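Local atomic coordinates of lipid-transfer protein (Thermomonospora curvata, PDB entry 6OK1), a protein that is probably a lipid-transfer protein of the thiolase superfamily, with a two-domain thiolase-like fold and a role not firmly established. Residues V3-A15 and A232-G244. Numbering follows the deposited sequence.
Sequences VLPGAAAIAGIGA and ARDLPHPPALIWG
Ala232 CB meets Ala9 CB at 3.9 Å where the beginnings of strands 8-15 and 240-248 pair antiparallel, linking the two related halves of the five-layered thiolase fold. A type I turn from Ala232 to Leu235 leads away from helix 229-232, and CD1 of Leu235 then packs on the methyl of Ala11. One water accepts from His237 N and donates to Ala11 O, while the His237 ring, through NE2, hydrogen-bonds OD1 of Asp40. A second water bridges Pro238 O and Ile10 O. Pro239 CB touches the methyl of Ala9, which also meets Leu241 CD1. Ala240 begins the strand proper and forms a hydrogen-bonded pair with Ile10: Ile10 N to Ala240 O is 2.9 Å, the return bond from Ala240 N to Ile10 O a longer 3.2 Å. Leu241 faces Ala9 in the adjacent non-hydrogen-bonded pair. Ile242 N gives a nearly straight bond (169°) to Ala8 O. Its chi1 (-61°) keeps CG1 beside the backbone N and carries CD1 toward Ala8 and to 4.1 Å from Ile10 CG1, the two isoleucines crossing at about a right angle. Ile10 also packs on helix 348-359 and Ile242 on Val90 of helix 86-98. Ile242 O takes both Gly6 N and a water shared with Leu4 O and Ala8 N. Trp243 lays one face of its six-membered ring against Gly6, whose CA sits 3.7 Å from the ring centroid in a CH-pi contact.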
loop_
_atom_site.group_PDB
_atom_site.type_symbol
_atom_site.label_atom_id
_atom_site.label_comp_id
_atom_site.label_asym_id
_atom_site.label_seq_id
_atom_site.Cartn_x
_atom_site.Cartn_y
_atom_site.Cartn_z
ATOM N N VAL A 3 -21.514 -0.289 13.979
ATOM C CA VAL A 3 -22.124 -1.375 13.233
ATOM C C VAL A 3 -21.745 -1.160 11.786
ATOM O O VAL A 3 -21.983 -0.099 11.231
ATOM C CB VAL A 3 -23.656 -1.420 13.393
ATOM C CG1 VAL A 3 -24.180 -2.831 13.053
ATOM C CG2 VAL A 3 -24.101 -0.991 14.784
ATOM N N LEU A 4 -21.135 -2.153 11.179
ATOM C CA LEU A 4 -20.664 -1.971 9.812
ATOM C C LEU A 4 -21.704 -2.360 8.766
ATOM O O LEU A 4 -21.946 -1.583 7.830
ATOM C CB LEU A 4 -19.371 -2.760 9.605
ATOM C CG LEU A 4 -18.792 -2.748 8.189
ATOM C CD1 LEU A 4 -18.389 -1.350 7.816
ATOM C CD2 LEU A 4 -17.616 -3.715 8.098
ATOM N N PRO A 5 -22.331 -3.539 8.846
ATOM C CA PRO A 5 -23.177 -3.966 7.727
ATOM C C PRO A 5 -24.344 -3.017 7.533
ATOM O O PRO A 5 -25.063 -2.685 8.481
ATOM C CB PRO A 5 -23.635 -5.370 8.134
ATOM C CG PRO A 5 -22.570 -5.837 9.057
ATOM C CD PRO A 5 -22.197 -4.612 9.845
ATOM N N GLY A 6 -24.522 -2.575 6.294
ATOM C CA GLY A 6 -25.582 -1.658 5.949
ATOM C C GLY A 6 -25.337 -0.218 6.327
ATOM O O GLY A 6 -26.158 0.642 5.987
ATOM N N ALA A 7 -24.227 0.083 7.003
ATOM C CA ALA A 7 -23.993 1.446 7.481
ATOM C C ALA A 7 -23.616 2.388 6.349
ATOM O O ALA A 7 -23.879 3.597 6.431
ATOM C CB ALA A 7 -22.897 1.442 8.544
ATOM N N ALA A 8 -22.975 1.870 5.306
ATOM C CA ALA A 8 -22.497 2.682 4.203
ATOM C C ALA A 8 -23.062 2.170 2.891
ATOM O O ALA A 8 -23.519 1.027 2.779
ATOM C CB ALA A 8 -20.959 2.657 4.120
ATOM N N ALA A 9 -22.995 3.023 1.877
ATOM C CA ALA A 9 -23.527 2.652 0.587
ATOM C C ALA A 9 -22.720 3.295 -0.539
ATOM O O ALA A 9 -22.156 4.376 -0.370
ATOM C CB ALA A 9 -24.994 3.092 0.485
ATOM N N ILE A 10 -22.745 2.661 -1.708
ATOM C CA ILE A 10 -22.187 3.254 -2.920
ATOM C C ILE A 10 -23.255 4.106 -3.586
ATOM O O ILE A 10 -24.317 3.616 -3.992
ATOM C CB ILE A 10 -21.656 2.191 -3.891
ATOM C CG1 ILE A 10 -20.527 1.382 -3.235
ATOM C CG2 ILE A 10 -21.157 2.878 -5.173
ATOM C CD1 ILE A 10 -20.009 0.245 -4.076
ATOM N N ALA A 11 -22.952 5.386 -3.710
ATOM C CA ALA A 11 -23.866 6.365 -4.255
ATOM C C ALA A 11 -23.449 6.873 -5.615
ATOM O O ALA A 11 -24.275 7.463 -6.313
ATOM C CB ALA A 11 -23.979 7.560 -3.304
ATOM N N GLY A 12 -22.188 6.670 -5.994
ATOM C CA GLY A 12 -21.692 7.149 -7.263
ATOM C C GLY A 12 -20.715 6.177 -7.874
ATOM O O GLY A 12 -19.917 5.553 -7.164
ATOM N N ILE A 13 -20.796 6.055 -9.200
ATOM C CA ILE A 13 -19.847 5.317 -10.018
ATOM C C ILE A 13 -19.402 6.211 -11.169
ATOM O O ILE A 13 -20.170 7.019 -11.703
ATOM C CB ILE A 13 -20.429 3.982 -10.544
ATOM C CG1 ILE A 13 -21.621 4.236 -11.479
ATOM C CG2 ILE A 13 -20.826 3.094 -9.358
ATOM C CD1 ILE A 13 -22.226 2.972 -12.054
ATOM N N GLY A 14 -18.145 6.054 -11.555
ATOM C CA GLY A 14 -17.594 6.843 -12.635
ATOM C C GLY A 14 -16.468 6.102 -13.301
ATOM O O GLY A 14 -15.671 5.431 -12.638
ATOM N N ALA A 15 -16.389 6.219 -14.617
ATOM C CA ALA A 15 -15.367 5.507 -15.372
ATOM C C ALA A 15 -14.966 6.327 -16.586
ATOM O O ALA A 15 -15.747 7.139 -17.095
ATOM C CB ALA A 15 -15.875 4.134 -15.822
ATOM N N ALA A 232 -26.672 8.646 1.522
ATOM C CA ALA A 232 -26.987 8.157 0.187
ATOM C C ALA A 232 -28.464 8.337 -0.136
ATOM O O ALA A 232 -28.820 8.567 -1.293
ATOM C CB ALA A 232 -26.588 6.680 0.062
ATOM N N ARG A 233 -29.327 8.237 0.869
ATOM C CA ARG A 233 -30.764 8.387 0.644
ATOM C C ARG A 233 -31.143 9.777 0.148
ATOM O O ARG A 233 -32.205 9.931 -0.464
ATOM C CB ARG A 233 -31.529 8.057 1.926
ATOM C CG ARG A 233 -31.649 6.570 2.178
ATOM C CD ARG A 233 -31.940 6.281 3.629
ATOM N NE ARG A 233 -32.044 4.841 3.858
ATOM C CZ ARG A 233 -31.973 4.276 5.054
ATOM N NH1 ARG A 233 -31.809 5.028 6.129
ATOM N NH2 ARG A 233 -32.076 2.956 5.171
ATOM N N ASP A 234 -30.310 10.786 0.386
ATOM C CA ASP A 234 -30.555 12.126 -0.133
ATOM C C ASP A 234 -29.839 12.408 -1.445
ATOM O O ASP A 234 -29.995 13.497 -1.999
ATOM C CB ASP A 234 -30.160 13.168 0.919
ATOM C CG ASP A 234 -31.063 13.128 2.152
ATOM O OD1 ASP A 234 -32.235 12.715 2.063
ATOM O OD2 ASP A 234 -30.604 13.512 3.231
ATOM N N LEU A 235 -29.090 11.459 -1.972
ATOM C CA LEU A 235 -28.389 11.625 -3.231
ATOM C C LEU A 235 -29.222 11.062 -4.389
ATOM O O LEU A 235 -30.284 10.472 -4.177
ATOM C CB LEU A 235 -27.007 10.954 -3.117
ATOM C CG LEU A 235 -26.176 11.604 -2.006
ATOM C CD1 LEU A 235 -24.763 10.974 -1.901
ATOM C CD2 LEU A 235 -26.037 13.123 -2.191
ATOM N N PRO A 236 -28.761 11.224 -5.641
ATOM C CA PRO A 236 -29.656 10.988 -6.796
ATOM C C PRO A 236 -30.086 9.552 -7.049
ATOM O O PRO A 236 -31.215 9.335 -7.511
ATOM C CB PRO A 236 -28.822 11.505 -7.982
ATOM C CG PRO A 236 -27.935 12.502 -7.421
ATOM C CD PRO A 236 -27.565 11.980 -6.042
ATOM N N HIS A 237 -29.207 8.559 -6.829
ATOM C CA HIS A 237 -29.494 7.189 -7.238
ATOM C C HIS A 237 -30.051 6.366 -6.084
ATOM O O HIS A 237 -29.819 6.669 -4.908
ATOM C CB HIS A 237 -28.211 6.510 -7.754
ATOM C CG HIS A 237 -27.673 7.107 -9.012
ATOM N ND1 HIS A 237 -28.201 6.822 -10.256
ATOM C CD2 HIS A 237 -26.646 7.965 -9.225
ATOM C CE1 HIS A 237 -27.516 7.478 -11.181
ATOM N NE2 HIS A 237 -26.571 8.181 -10.581
ATOM N N PRO A 238 -30.754 5.283 -6.386
ATOM C CA PRO A 238 -31.000 4.268 -5.365
ATOM C C PRO A 238 -29.684 3.868 -4.731
ATOM O O PRO A 238 -28.722 3.565 -5.459
ATOM C CB PRO A 238 -31.617 3.103 -6.156
ATOM C CG PRO A 238 -32.118 3.714 -7.439
ATOM C CD PRO A 238 -31.195 4.855 -7.724
ATOM N N PRO A 239 -29.561 3.923 -3.401
ATOM C CA PRO A 239 -28.296 3.535 -2.765
ATOM C C PRO A 239 -28.034 2.052 -2.933
ATOM O O PRO A 239 -28.952 1.229 -2.866
ATOM C CB PRO A 239 -28.502 3.899 -1.293
ATOM C CG PRO A 239 -29.646 4.883 -1.293
ATOM C CD PRO A 239 -30.517 4.504 -2.437
ATOM N N ALA A 240 -26.758 1.709 -3.144
ATOM C CA ALA A 240 -26.322 0.323 -3.197
ATOM C C ALA A 240 -25.685 0.066 -1.836
ATOM O O ALA A 240 -24.537 0.424 -1.602
ATOM C CB ALA A 240 -25.351 0.088 -4.351
ATOM N N LEU A 241 -26.459 -0.486 -0.907
ATOM C CA LEU A 241 -25.973 -0.597 0.453
ATOM C C LEU A 241 -24.903 -1.668 0.525
ATOM O O LEU A 241 -25.006 -2.717 -0.118
ATOM C CB LEU A 241 -27.113 -0.962 1.407
ATOM C CG LEU A 241 -27.889 0.212 2.017
ATOM C CD1 LEU A 241 -28.585 1.028 0.947
ATOM C CD2 LEU A 241 -28.893 -0.339 3.014
ATOM N N ILE A 242 -23.903 -1.413 1.354
ATOM C CA ILE A 242 -22.816 -2.354 1.570
ATOM C C ILE A 242 -23.237 -3.215 2.761
ATOM O O ILE A 242 -22.940 -2.916 3.921
ATOM C CB ILE A 242 -21.488 -1.632 1.779
ATOM C CG1 ILE A 242 -21.161 -0.816 0.519
ATOM C CG2 ILE A 242 -20.394 -2.613 2.030
ATOM C CD1 ILE A 242 -20.155 0.316 0.757
ATOM N N TRP A 243 -23.924 -4.315 2.452
ATOM C CA TRP A 243 -24.390 -5.257 3.467
ATOM C C TRP A 243 -23.321 -6.243 3.901
ATOM O O TRP A 243 -23.355 -6.727 5.041
ATOM C CB TRP A 243 -25.591 -6.039 2.958
ATOM C CG TRP A 243 -26.839 -5.246 3.100
ATOM C CD1 TRP A 243 -27.640 -4.808 2.105
ATOM C CD2 TRP A 243 -27.403 -4.750 4.328
ATOM N NE1 TRP A 243 -28.709 -4.093 2.626
ATOM C CE2 TRP A 243 -28.578 -4.040 3.989
ATOM C CE3 TRP A 243 -27.044 -4.854 5.671
ATOM C CZ2 TRP A 243 -29.377 -3.430 4.941
ATOM C CZ3 TRP A 243 -27.854 -4.248 6.625
ATOM C CH2 TRP A 243 -28.999 -3.540 6.250
ATOM N N GLY A 244 -22.397 -6.567 3.011
ATOM C CA GLY A 244 -21.235 -7.341 3.371
ATOM C C GLY A 244 -20.012 -6.770 2.693
ATOM O O GLY A 244 -20.071 -6.328 1.539
HETATM O O HOH W 1 -21.613 -0.750 5.154
HETATM O O HOH W 2 -26.091 4.084 -6.102
HETATM O O HOH W 3 -26.539 8.660 -5.567
#